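Local coordinates for protein carboxypeptidase 1 (Deinococcus radiodurans str. R1, PDB 5GIV) that probably acts as a zinc metallocarboxypeptidase of the M32 family, releasing amino acids one by one from peptide C-termini with broad specificity, at residues Gly31-Gln34 with Ser35-Pro39; Ile100-Glu103 with Phe104-Phe108; Glu178-Ala181 with Ala182-Leu186; Gln210-Phe213 with Gly214-Ile218. One frame throughout, in Å; residues are numbered along the deposited sequence.

Contact 1 of 4, residues Gly31-Gln34 with Ser35-Pro39; sequences GWDQ and STFLP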
loop_
_atom_site.group_PDB
_atom_site.type_symbol
_atom_site.label_atom_id
_atom_site.label_comp_id
_atom_site.label_asym_id
_atom_site.label_seq_id
_atom_site.Cartn_x
_atom_site.Cartn_y
_atom_site.Cartn_z
ATOM N N GLY A 31 -0.689 -7.921 -1.921
ATOM C CA GLY A 31 -1.709 -8.133 -2.936
ATOM C C GLY A 31 -2.612 -6.930 -3.134
ATOM O O GLY A 31 -2.981 -6.596 -4.267
ATOM N N TRP A 32 -2.983 -6.260 -2.040
ATOM C CA TRP A 32 -3.819 -5.071 -2.173
ATOM C C TRP A 32 -3.112 -4.001 -2.991
ATOM O O TRP A 32 -3.703 -3.408 -3.901
ATOM C CB TRP A 32 -4.201 -4.532 -0.795
ATOM C CG TRP A 32 -4.866 -3.180 -0.847
ATOM C CD1 TRP A 32 -6.201 -2.920 -0.968
ATOM C CD2 TRP A 32 -4.214 -1.907 -0.769
ATOM N NE1 TRP A 32 -6.423 -1.560 -0.962
ATOM C CE2 TRP A 32 -5.218 -0.918 -0.842
ATOM C CE3 TRP A 32 -2.876 -1.509 -0.641
ATOM C CZ2 TRP A 32 -4.926 0.444 -0.805
ATOM C CZ3 TRP A 32 -2.588 -0.156 -0.599
ATOM C CH2 TRP A 32 -3.609 0.806 -0.679
ATOM N N ASP A 33 -1.838 -3.744 -2.683
ATOM C CA ASP A 33 -1.083 -2.754 -3.439
ATOM C C ASP A 33 -0.889 -3.192 -4.885
ATOM O O ASP A 33 -0.917 -2.357 -5.800
ATOM C CB ASP A 33 0.266 -2.505 -2.751
ATOM C CG ASP A 33 1.164 -1.554 -3.535
ATOM O OD1 ASP A 33 0.939 -0.319 -3.480
ATOM O OD2 ASP A 33 2.091 -2.058 -4.210
ATOM N N GLN A 34 -0.725 -4.498 -5.114
ATOM C CA GLN A 34 -0.577 -5.002 -6.473
ATOM C C GLN A 34 -1.788 -4.661 -7.329
ATOM O O GLN A 34 -1.654 -4.380 -8.525
ATOM C CB GLN A 34 -0.350 -6.510 -6.435
ATOM C CG GLN A 34 -0.286 -7.174 -7.788
ATOM C CD GLN A 34 -0.414 -8.680 -7.694
ATOM O OE1 GLN A 34 -1.286 -9.212 -6.989
ATOM N NE2 GLN A 34 0.474 -9.384 -8.382
ATOM N N SER A 35 -2.976 -4.685 -6.738
ATOM C CA SER A 35 -4.205 -4.416 -7.469
ATOM C C SER A 35 -4.541 -2.936 -7.578
ATOM O O SER A 35 -5.380 -2.570 -8.399
ATOM C CB SER A 35 -5.379 -5.135 -6.800
ATOM O OG SER A 35 -5.174 -6.531 -6.825
ATOM N N THR A 36 -3.941 -2.077 -6.760
ATOM C CA THR A 36 -4.323 -0.672 -6.725
ATOM C C THR A 36 -3.262 0.244 -7.309
ATOM O O THR A 36 -3.567 1.073 -8.166
ATOM C CB THR A 36 -4.638 -0.236 -5.289
ATOM O OG1 THR A 36 -3.521 -0.544 -4.444
ATOM C CG2 THR A 36 -5.866 -0.961 -4.765
ATOM N N PHE A 37 -2.026 0.166 -6.820
ATOM C CA PHE A 37 -1.045 1.195 -7.124
ATOM C C PHE A 37 0.263 0.688 -7.719
ATOM O O PHE A 37 1.079 1.513 -8.137
ATOM C CB PHE A 37 -0.752 2.014 -5.859
ATOM C CG PHE A 37 -1.985 2.687 -5.294
ATOM C CD1 PHE A 37 -2.618 3.702 -5.997
ATOM C CD2 PHE A 37 -2.525 2.284 -4.079
ATOM C CE1 PHE A 37 -3.761 4.315 -5.494
ATOM C CE2 PHE A 37 -3.660 2.893 -3.573
ATOM C CZ PHE A 37 -4.275 3.910 -4.275
ATOM N N LEU A 38 0.482 -0.614 -7.794
ATOM C CA LEU A 38 1.731 -1.132 -8.318
ATOM C C LEU A 38 1.980 -0.595 -9.723
ATOM O O LEU A 38 1.117 -0.743 -10.597
ATOM C CB LEU A 38 1.688 -2.650 -8.344
ATOM C CG LEU A 38 2.999 -3.322 -8.727
ATOM C CD1 LEU A 38 4.034 -3.073 -7.622
ATOM C CD2 LEU A 38 2.797 -4.818 -8.999
ATOM N N PRO A 39 3.112 0.052 -9.975
ATOM C CA PRO A 39 3.411 0.511 -11.338
ATOM C C PRO A 39 3.629 -0.660 -12.292
ATOM O O PRO A 39 3.989 -1.771 -11.895
ATOM C CB PRO A 39 4.689 1.345 -11.165
ATOM C CG PRO A 39 4.677 1.737 -9.697
ATOM C CD PRO A 39 4.061 0.580 -8.983
#

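Contact 2 of 4, residues Ile100-Glu103 with Phe104-Phe108; sequences IPAE and FVREF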
loop_
_atom_site.group_PDB
_atom_site.type_symbol
_atom_site.label_atom_id
_atom_site.label_comp_id
_atom_site.label_asym_id
_atom_site.label_seq_id
_atom_site.Cartn_x
_atom_site.Cartn_y
_atom_site.Cartn_z
ATOM N N ILE A 100 -0.362 -31.444 2.839
ATOM C CA ILE A 100 0.056 -31.264 1.454
ATOM C C ILE A 100 1.551 -30.960 1.449
ATOM O O ILE A 100 1.973 -29.987 2.096
ATOM C CB ILE A 100 -0.739 -30.148 0.763
ATOM C CG1 ILE A 100 -2.240 -30.415 0.911
ATOM C CG2 ILE A 100 -0.333 -30.028 -0.708
ATOM C CD1 ILE A 100 -3.111 -29.317 0.350
ATOM N N PRO A 101 2.365 -31.743 0.747
ATOM C CA PRO A 101 3.811 -31.494 0.728
ATOM C C PRO A 101 4.142 -30.095 0.228
ATOM O O PRO A 101 3.511 -29.585 -0.703
ATOM C CB PRO A 101 4.343 -32.567 -0.233
ATOM C CG PRO A 101 3.303 -33.629 -0.246
ATOM C CD PRO A 101 1.991 -32.930 -0.042
ATOM N N ALA A 102 5.153 -29.480 0.853
ATOM C CA ALA A 102 5.573 -28.137 0.458
ATOM C C ALA A 102 5.977 -28.088 -1.013
ATOM O O ALA A 102 5.727 -27.089 -1.700
ATOM C CB ALA A 102 6.725 -27.660 1.340
ATOM N N GLU A 103 6.605 -29.151 -1.516
ATOM C CA GLU A 103 6.931 -29.202 -2.938
ATOM C C GLU A 103 5.686 -28.982 -3.786
ATOM O O GLU A 103 5.680 -28.169 -4.717
ATOM C CB GLU A 103 7.575 -30.544 -3.281
ATOM C CG GLU A 103 8.997 -30.429 -3.776
ATOM C CD GLU A 103 9.174 -29.299 -4.777
ATOM O OE1 GLU A 103 9.560 -28.180 -4.356
ATOM O OE2 GLU A 103 8.911 -29.524 -5.982
ATOM N N PHE A 104 4.617 -29.710 -3.468
ATOM C CA PHE A 104 3.380 -29.615 -4.234
ATOM C C PHE A 104 2.749 -28.233 -4.102
ATOM O O PHE A 104 2.151 -27.726 -5.054
ATOM C CB PHE A 104 2.401 -30.694 -3.783
ATOM C CG PHE A 104 1.138 -30.721 -4.576
ATOM C CD1 PHE A 104 1.063 -31.466 -5.743
ATOM C CD2 PHE A 104 0.031 -30.007 -4.168
ATOM C CE1 PHE A 104 -0.092 -31.504 -6.482
ATOM C CE2 PHE A 104 -1.127 -30.036 -4.906
ATOM C CZ PHE A 104 -1.190 -30.785 -6.066
ATOM N N VAL A 105 2.835 -27.625 -2.919
ATOM C CA VAL A 105 2.288 -26.283 -2.744
ATOM C C VAL A 105 2.933 -25.323 -3.732
ATOM O O VAL A 105 2.253 -24.533 -4.394
ATOM C CB VAL A 105 2.491 -25.807 -1.294
ATOM C CG1 VAL A 105 1.999 -24.365 -1.126
ATOM C CG2 VAL A 105 1.812 -26.757 -0.319
ATOM N N ARG A 106 4.261 -25.398 -3.859
ATOM C CA ARG A 106 4.988 -24.495 -4.748
ATOM C C ARG A 106 4.694 -24.783 -6.214
ATOM O O ARG A 106 4.525 -23.852 -7.010
ATOM C CB ARG A 106 6.489 -24.587 -4.465
ATOM C CG ARG A 106 6.919 -23.886 -3.173
ATOM C CD ARG A 106 8.433 -23.866 -3.033
ATOM N NE ARG A 106 8.959 -25.219 -2.883
ATOM C CZ ARG A 106 9.153 -25.819 -1.712
ATOM N NH1 ARG A 106 8.878 -25.178 -0.580
ATOM N NH2 ARG A 106 9.628 -27.059 -1.676
ATOM N N GLU A 107 4.639 -26.059 -6.595
ATOM C CA GLU A 107 4.360 -26.390 -7.989
ATOM C C GLU A 107 2.987 -25.872 -8.405
ATOM O O GLU A 107 2.842 -25.228 -9.449
ATOM C CB GLU A 107 4.468 -27.903 -8.208
ATOM C CG GLU A 107 4.266 -28.314 -9.661
ATOM C CD GLU A 107 3.999 -29.801 -9.841
ATOM O OE1 GLU A 107 3.801 -30.507 -8.828
ATOM O OE2 GLU A 107 3.997 -30.266 -11.006
ATOM N N PHE A 108 1.963 -26.154 -7.599
ATOM C CA PHE A 108 0.615 -25.681 -7.900
ATOM C C PHE A 108 0.569 -24.154 -7.934
ATOM O O PHE A 108 -0.020 -23.554 -8.842
ATOM C CB PHE A 108 -0.365 -26.238 -6.860
ATOM C CG PHE A 108 -1.780 -26.376 -7.358
ATOM C CD1 PHE A 108 -2.196 -25.737 -8.508
ATOM C CD2 PHE A 108 -2.690 -27.162 -6.675
ATOM C CE1 PHE A 108 -3.496 -25.874 -8.960
ATOM C CE2 PHE A 108 -3.992 -27.300 -7.125
ATOM C CZ PHE A 108 -4.391 -26.654 -8.269
HETATM O O HOH W 1 10.177 -25.785 -5.576
#

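Contact 3 of 4, residues Glu178-Ala181 with Ala182-Leu186; sequences ELRA and ALVPL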
loop_
_atom_site.group_PDB
_atom_site.type_symbol
_atom_site.label_atom_id
_atom_site.label_comp_id
_atom_site.label_asym_id
_atom_site.label_seq_id
_atom_site.Cartn_x
_atom_site.Cartn_y
_atom_site.Cartn_z
ATOM N N GLU A 178 -33.784 -27.007 -6.028
ATOM C CA GLU A 178 -34.860 -26.209 -5.462
ATOM C C GLU A 178 -34.846 -24.785 -6.019
ATOM O O GLU A 178 -35.902 -24.235 -6.355
ATOM C CB GLU A 178 -34.746 -26.226 -3.943
ATOM C CG GLU A 178 -35.985 -25.788 -3.222
ATOM C CD GLU A 178 -35.834 -25.958 -1.728
ATOM O OE1 GLU A 178 -34.817 -26.570 -1.315
ATOM O OE2 GLU A 178 -36.749 -25.536 -0.980
ATOM N N LEU A 179 -33.661 -24.164 -6.119
ATOM C CA LEU A 179 -33.598 -22.809 -6.668
ATOM C C LEU A 179 -33.985 -22.796 -8.143
ATOM O O LEU A 179 -34.695 -21.893 -8.600
ATOM C CB LEU A 179 -32.209 -22.209 -6.474
ATOM C CG LEU A 179 -31.727 -22.008 -5.036
ATOM C CD1 LEU A 179 -30.357 -21.311 -5.026
ATOM C CD2 LEU A 179 -32.752 -21.271 -4.187
ATOM N N ARG A 180 -33.512 -23.783 -8.903
ATOM C CA ARG A 180 -33.869 -23.894 -10.312
ATOM C C ARG A 180 -35.377 -24.033 -10.493
ATOM O O ARG A 180 -35.982 -23.349 -11.331
ATOM C CB ARG A 180 -33.133 -25.089 -10.915
ATOM C CG ARG A 180 -33.220 -25.244 -12.416
ATOM C CD ARG A 180 -32.421 -26.468 -12.832
ATOM N NE ARG A 180 -31.383 -26.151 -13.808
ATOM C CZ ARG A 180 -30.221 -26.798 -13.903
ATOM N NH1 ARG A 180 -29.936 -27.798 -13.070
ATOM N NH2 ARG A 180 -29.337 -26.445 -14.831
ATOM N N ALA A 181 -36.004 -24.927 -9.715
ATOM C CA ALA A 181 -37.442 -25.166 -9.850
ATOM C C ALA A 181 -38.258 -23.923 -9.531
ATOM O O ALA A 181 -39.295 -23.685 -10.158
ATOM C CB ALA A 181 -37.878 -26.320 -8.943
ATOM N N ALA A 182 -37.814 -23.115 -8.572
ATOM C CA ALA A 182 -38.571 -21.926 -8.194
ATOM C C ALA A 182 -38.161 -20.688 -8.991
ATOM O O ALA A 182 -39.023 -19.879 -9.361
ATOM C CB ALA A 182 -38.420 -21.655 -6.692
ATOM N N LEU A 183 -36.863 -20.509 -9.262
ATOM C CA LEU A 183 -36.419 -19.230 -9.814
ATOM C C LEU A 183 -36.578 -19.141 -11.331
ATOM O O LEU A 183 -36.895 -18.057 -11.839
ATOM C CB LEU A 183 -34.971 -18.939 -9.402
ATOM C CG LEU A 183 -34.826 -18.698 -7.892
ATOM C CD1 LEU A 183 -33.404 -18.303 -7.510
ATOM C CD2 LEU A 183 -35.852 -17.673 -7.380
ATOM N N VAL A 184 -36.396 -20.244 -12.067
ATOM C CA VAL A 184 -36.573 -20.203 -13.522
ATOM C C VAL A 184 -37.960 -19.710 -13.911
ATOM O O VAL A 184 -38.057 -18.792 -14.743
ATOM C CB VAL A 184 -36.263 -21.577 -14.139
ATOM C CG1 VAL A 184 -36.627 -21.579 -15.618
ATOM C CG2 VAL A 184 -34.794 -21.943 -13.965
ATOM N N PRO A 185 -39.053 -20.278 -13.403
ATOM C CA PRO A 185 -40.376 -19.753 -13.779
ATOM C C PRO A 185 -40.585 -18.318 -13.335
ATOM O O PRO A 185 -41.171 -17.520 -14.073
ATOM C CB PRO A 185 -41.347 -20.719 -13.087
ATOM C CG PRO A 185 -40.505 -21.944 -12.746
ATOM C CD PRO A 185 -39.135 -21.443 -12.509
ATOM N N LEU A 186 -40.139 -17.966 -12.132
ATOM C CA LEU A 186 -40.297 -16.592 -11.668
ATOM C C LEU A 186 -39.492 -15.626 -12.538
ATOM O O LEU A 186 -39.958 -14.526 -12.857
ATOM C CB LEU A 186 -39.871 -16.486 -10.202
ATOM C CG LEU A 186 -39.929 -15.096 -9.566
ATOM C CD1 LEU A 186 -41.358 -14.577 -9.602
ATOM C CD2 LEU A 186 -39.411 -15.127 -8.144
#

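Contact 4 of 4, residues Gln210-Phe213 with Gly214-Ile218; sequences QLAF and GERVI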
loop_
_atom_site.group_PDB
_atom_site.type_symbol
_atom_site.label_atom_id
_atom_site.label_comp_id
_atom_site.label_asym_id
_atom_site.label_seq_id
_atom_site.Cartn_x
_atom_site.Cartn_y
_atom_site.Cartn_z
ATOM N N GLN A 210 -20.285 9.644 -7.478
ATOM C CA GLN A 210 -20.682 8.272 -7.186
ATOM C C GLN A 210 -19.933 7.740 -5.975
ATOM O O GLN A 210 -20.539 7.182 -5.055
ATOM C CB GLN A 210 -20.441 7.378 -8.403
ATOM C CG GLN A 210 -21.372 7.603 -9.577
ATOM C CD GLN A 210 -21.257 6.477 -10.592
ATOM O OE1 GLN A 210 -21.264 5.300 -10.230
ATOM N NE2 GLN A 210 -21.155 6.831 -11.863
ATOM N N LEU A 211 -18.614 7.930 -5.941
ATOM C CA LEU A 211 -17.847 7.441 -4.804
ATOM C C LEU A 211 -18.289 8.132 -3.518
ATOM O O LEU A 211 -18.451 7.480 -2.480
ATOM C CB LEU A 211 -16.351 7.654 -5.041
ATOM C CG LEU A 211 -15.767 6.790 -6.148
ATOM C CD1 LEU A 211 -14.337 7.214 -6.507
ATOM C CD2 LEU A 211 -15.825 5.340 -5.704
ATOM N N ALA A 212 -18.510 9.445 -3.572
ATOM C CA ALA A 212 -18.913 10.170 -2.371
ATOM C C ALA A 212 -20.240 9.648 -1.849
ATOM O O ALA A 212 -20.399 9.405 -0.649
ATOM C CB ALA A 212 -18.999 11.673 -2.653
ATOM N N PHE A 213 -21.204 9.451 -2.742
ATOM C CA PHE A 213 -22.487 8.916 -2.315
ATOM C C PHE A 213 -22.330 7.519 -1.720
ATOM O O PHE A 213 -22.894 7.214 -0.661
ATOM C CB PHE A 213 -23.466 8.910 -3.488
ATOM C CG PHE A 213 -24.769 8.238 -3.169
ATOM C CD1 PHE A 213 -25.804 8.953 -2.586
ATOM C CD2 PHE A 213 -24.960 6.897 -3.446
ATOM C CE1 PHE A 213 -27.004 8.338 -2.283
ATOM C CE2 PHE A 213 -26.161 6.285 -3.153
ATOM C CZ PHE A 213 -27.186 7.009 -2.570
ATOM N N GLY A 214 -21.562 6.657 -2.385
ATOM C CA GLY A 214 -21.397 5.297 -1.891
ATOM C C GLY A 214 -20.775 5.240 -0.507
ATOM O O GLY A 214 -21.130 4.385 0.310
ATOM N N GLU A 215 -19.826 6.138 -0.229
ATOM C CA GLU A 215 -19.180 6.134 1.079
ATOM C C GLU A 215 -20.096 6.672 2.172
ATOM O O GLU A 215 -19.959 6.287 3.339
ATOM C CB GLU A 215 -17.882 6.930 1.023
ATOM C CG GLU A 215 -16.797 6.225 0.252
ATOM C CD GLU A 215 -15.456 6.866 0.443
ATOM O OE1 GLU A 215 -14.446 6.227 0.077
ATOM O OE2 GLU A 215 -15.410 7.985 1.004
ATOM N N ARG A 216 -21.030 7.553 1.827
ATOM C CA ARG A 216 -22.008 7.984 2.817
ATOM C C ARG A 216 -22.954 6.846 3.189
ATOM O O ARG A 216 -23.320 6.692 4.359
ATOM C CB ARG A 216 -22.785 9.190 2.293
ATOM C CG ARG A 216 -21.922 10.434 2.076
ATOM C CD ARG A 216 -22.780 11.679 1.904
ATOM N NE ARG A 216 -23.595 11.651 0.693
ATOM C CZ ARG A 216 -23.208 12.155 -0.476
ATOM N NH1 ARG A 216 -22.011 12.714 -0.595
ATOM N NH2 ARG A 216 -24.010 12.099 -1.528
ATOM N N VAL A 217 -23.344 6.024 2.214
ATOM C CA VAL A 217 -24.258 4.921 2.492
ATOM C C VAL A 217 -23.590 3.876 3.379
ATOM O O VAL A 217 -24.136 3.486 4.415
ATOM C CB VAL A 217 -24.774 4.306 1.180
ATOM C CG1 VAL A 217 -25.572 3.036 1.472
ATOM C CG2 VAL A 217 -25.617 5.328 0.406
ATOM N N ILE A 218 -22.403 3.402 2.997
ATOM C CA ILE A 218 -21.812 2.337 3.800
ATOM C C ILE A 218 -21.360 2.879 5.145
ATOM O O ILE A 218 -21.315 2.144 6.141
ATOM C CB ILE A 218 -20.657 1.634 3.057
ATOM C CG1 ILE A 218 -19.448 2.560 2.934
ATOM C CG2 ILE A 218 -21.139 1.090 1.714
ATOM C CD1 ILE A 218 -18.256 1.915 2.264
#

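Contact 1 of 4, residues Gly31-Gln34 with Ser35-Pro39
Trp-32 and Phe-37 meet at the C-terminal end of helix 8-36, where the chain passes from helix to loop. Their rings form an offset edge-to-face pair, with planes at 66°. The edge of Phe-37 is turned toward the face of Trp-32, and the centroids of the Phe-37 ring and the six-membered ring of Trp-32 are 5.6 Å apart. Trp-32 CH2 lies close to the plane of the Phe-37 ring, 3.6 Å from its CE2. Thr-36 lies against the same indole. Its CG2 sits over the face of the five-membered ring of Trp-32, 4.1 Å from the centroid, as a CH-pi contact. Thr-36 OG1 lies between its own backbone N and carbonyl carbon (chi1 54°). From there it turns back to donate to Trp-32 O at 2.9 Å. The indole reaches both partners because its CG is anti to the Trp-32 backbone N (chi1 170°). An alanine here is likely to leave Thr-36 CG2 without a ring face to lie on and the edge of Phe-37 without the indole, and to open a gap beside strand 238-242. The carboxylate of Asp-33 brings OD1 to 3.7 Å from Phe-37 CB. Its OD2 forms a salt bridge with Arg-46, and OD1 one with Arg-247 of the second subunit. Phe-37 also stacks on Phe-37 of the second subunit, so this helix end forms part of the dimer interface. Asp-33 O takes three backbone donors as the helix stops. Thr-36 N approaches from above the carbonyl plane, Phe-37 N bonds at 2.9 Å, and Leu-38 N bonds at 3.0 Å.

Contact 2 of 4, residues Ile100-Glu103 with Phe104-Phe108
Phe-104 comes first and meets Ile-100, whose CG2 lies 3.5 Å from CD2 of the ring. The methyl approaches obliquely. It gets there because Ile-100 CG2 is anti to its own backbone N, with CG1 anti to the carbonyl carbon (chi1 -54°). Farther out, the Phe-104 ring packs on helix 128-147 and makes an edge-to-face pair with Tyr-148. Val-105 touches the same Ile-100 methyl through its CG2, at 3.9 Å. Its backbone N donates to Pro-101 O at 3.0 Å. This is the first turn of helix 102-122. Pro-101 holds the N-cap position, and Ile-100 folds back against the turn that follows. Arg-106 is next, and it carries the polar part of the contact. Its NH2 makes a salt bridge to Glu-103 OE1 at 2.9 Å, using the anti lone pair of that oxygen. OE1 lies in the guanidinium plane, at its edge, and NE adds a weak bond at 3.4 Å. The carboxylate is turned 38° from the guanidinium. A bend at chi3 (-65°) folds the arginine back over the helix, which puts Ala-102 O over the centre of one guanidinium face. A water links the pair again, donating to Glu-103 OE1 and accepting from Arg-106 NE. Glu-107 N then bonds to Glu-103 O at 3.0 Å.

Contact 3 of 4, residues Glu178-Ala181 with Ala182-Leu186
Arg-180 lies against Val-184 with its stem, while its flat guanidinium extends away and sets neither face nor edge against Ala-182 to Leu-186. The guanidinium is held elsewhere: NH2 is hydrogen-bonded to Asn-392, and NH1 makes a long, weak ion pair with Glu-366. What stays in the local contact is the stem of the arginine. Arg-180 CG is anti to the backbone N (chi1 -171°), which lays the stem alongside Val-184, pointing the same way. Arg-180 CG and Val-184 CG2 are 4.0 Å apart. The same methyl lies close over the backbone, with Val-184 CG2 3.2 Å from Arg-180 O. The puckered ring of Pro-185 rests its CG and CD carbons against Ala-181 O, CD at 3.3 Å. A proline has no N-H to offer, so that carbonyl meets ring carbons where a helix bond would otherwise form, and the helix kinks here. Leu-183 likewise leans on the turn before it. Its CB and CG crowd Leu-179 O, and its CD1 comes to 4.2 Å from Leu-179 CB. Both leucines face helices 357-372 and 487-501, so one side of this turn is buried. Three backbone bonds precede the kink. Ala-182 N bonds to Glu-178 O at 3.1 Å, Leu-183 N to Leu-179 O at 2.7 Å, and Val-184 N to Arg-180 O at 3.2 Å. The pattern is that of a proline kink inside a long alpha-helix, here helix 169-193 of a largely helical metallopeptidase fold.

Contact 4 of 4, residues Gln210-Phe213 with Gly214-Ile218
Phe-213 and Val-217 supply the apolar contact on one side of helix 207-221, which packs against helix 257-275, the helix that carries the zinc-binding HExxH motif. Val-217 CG2 sits over one face of the Phe-213 ring, offset toward the rim. It is 4.0 Å from the centroid, a CH-pi contact, and 3.7 Å from CE2. The phenyl reaches it because CG is anti to the Phe-213 backbone N (chi1 174°). Val-217 goes on to touch Leu-265, and Phe-213 makes an edge-to-face pair with Trp-320. The backbone bonds are those of a regular alpha-helix. Gly-214 N bonds to Gln-210 O at 2.9 Å, Glu-215 N to Leu-211 O at 3.0 Å, and Val-217 N to Phe-213 O at 3.1 Å. The charged part belongs to Arg-216. Its chain bends at chi3 (-65°) and folds back along the helix, so one guanidinium face covers Ala-212 O and Phe-213 CA. NH2 lies near the plane of the Phe-213 ring, at its edge, 3.8 Å from CD1. The two flat groups stand 83° apart, so this is no stack on the ring face. The main polar partner of NH2 is Asp-319 on helix 310-323, in a salt bridge. A leucine in place of Arg-216 would probably leave Asp-319 without this positive partner and the edge of Phe-213 without its guanidinium neighbour. The guanidinium also comes close to a methyl, with Arg-216 NH1 3.8 Å from Ala-212 CB.

Overall arrangement
All four contacts are local turns, so each closes only a few residues of chain. They follow in series, with none nested and none crossing. Contact 1 ends helix 8-36 at the dimer interface. Contact 2 opens helix 102-122 at the surface, against helix 128-147; its centre is about 26 Å from that of contact 1. Contact 3 lies in helix 169-193 and ties to helices 357-372 and 487-501. Contact 4 follows on the next helix, 207-221, beside the zinc-binding helix 257-275. Contacts 1 and 4 come nearest, about 11 Å between closest atoms. Contacts 2 and 4 lie on opposite sides of the chain's centre.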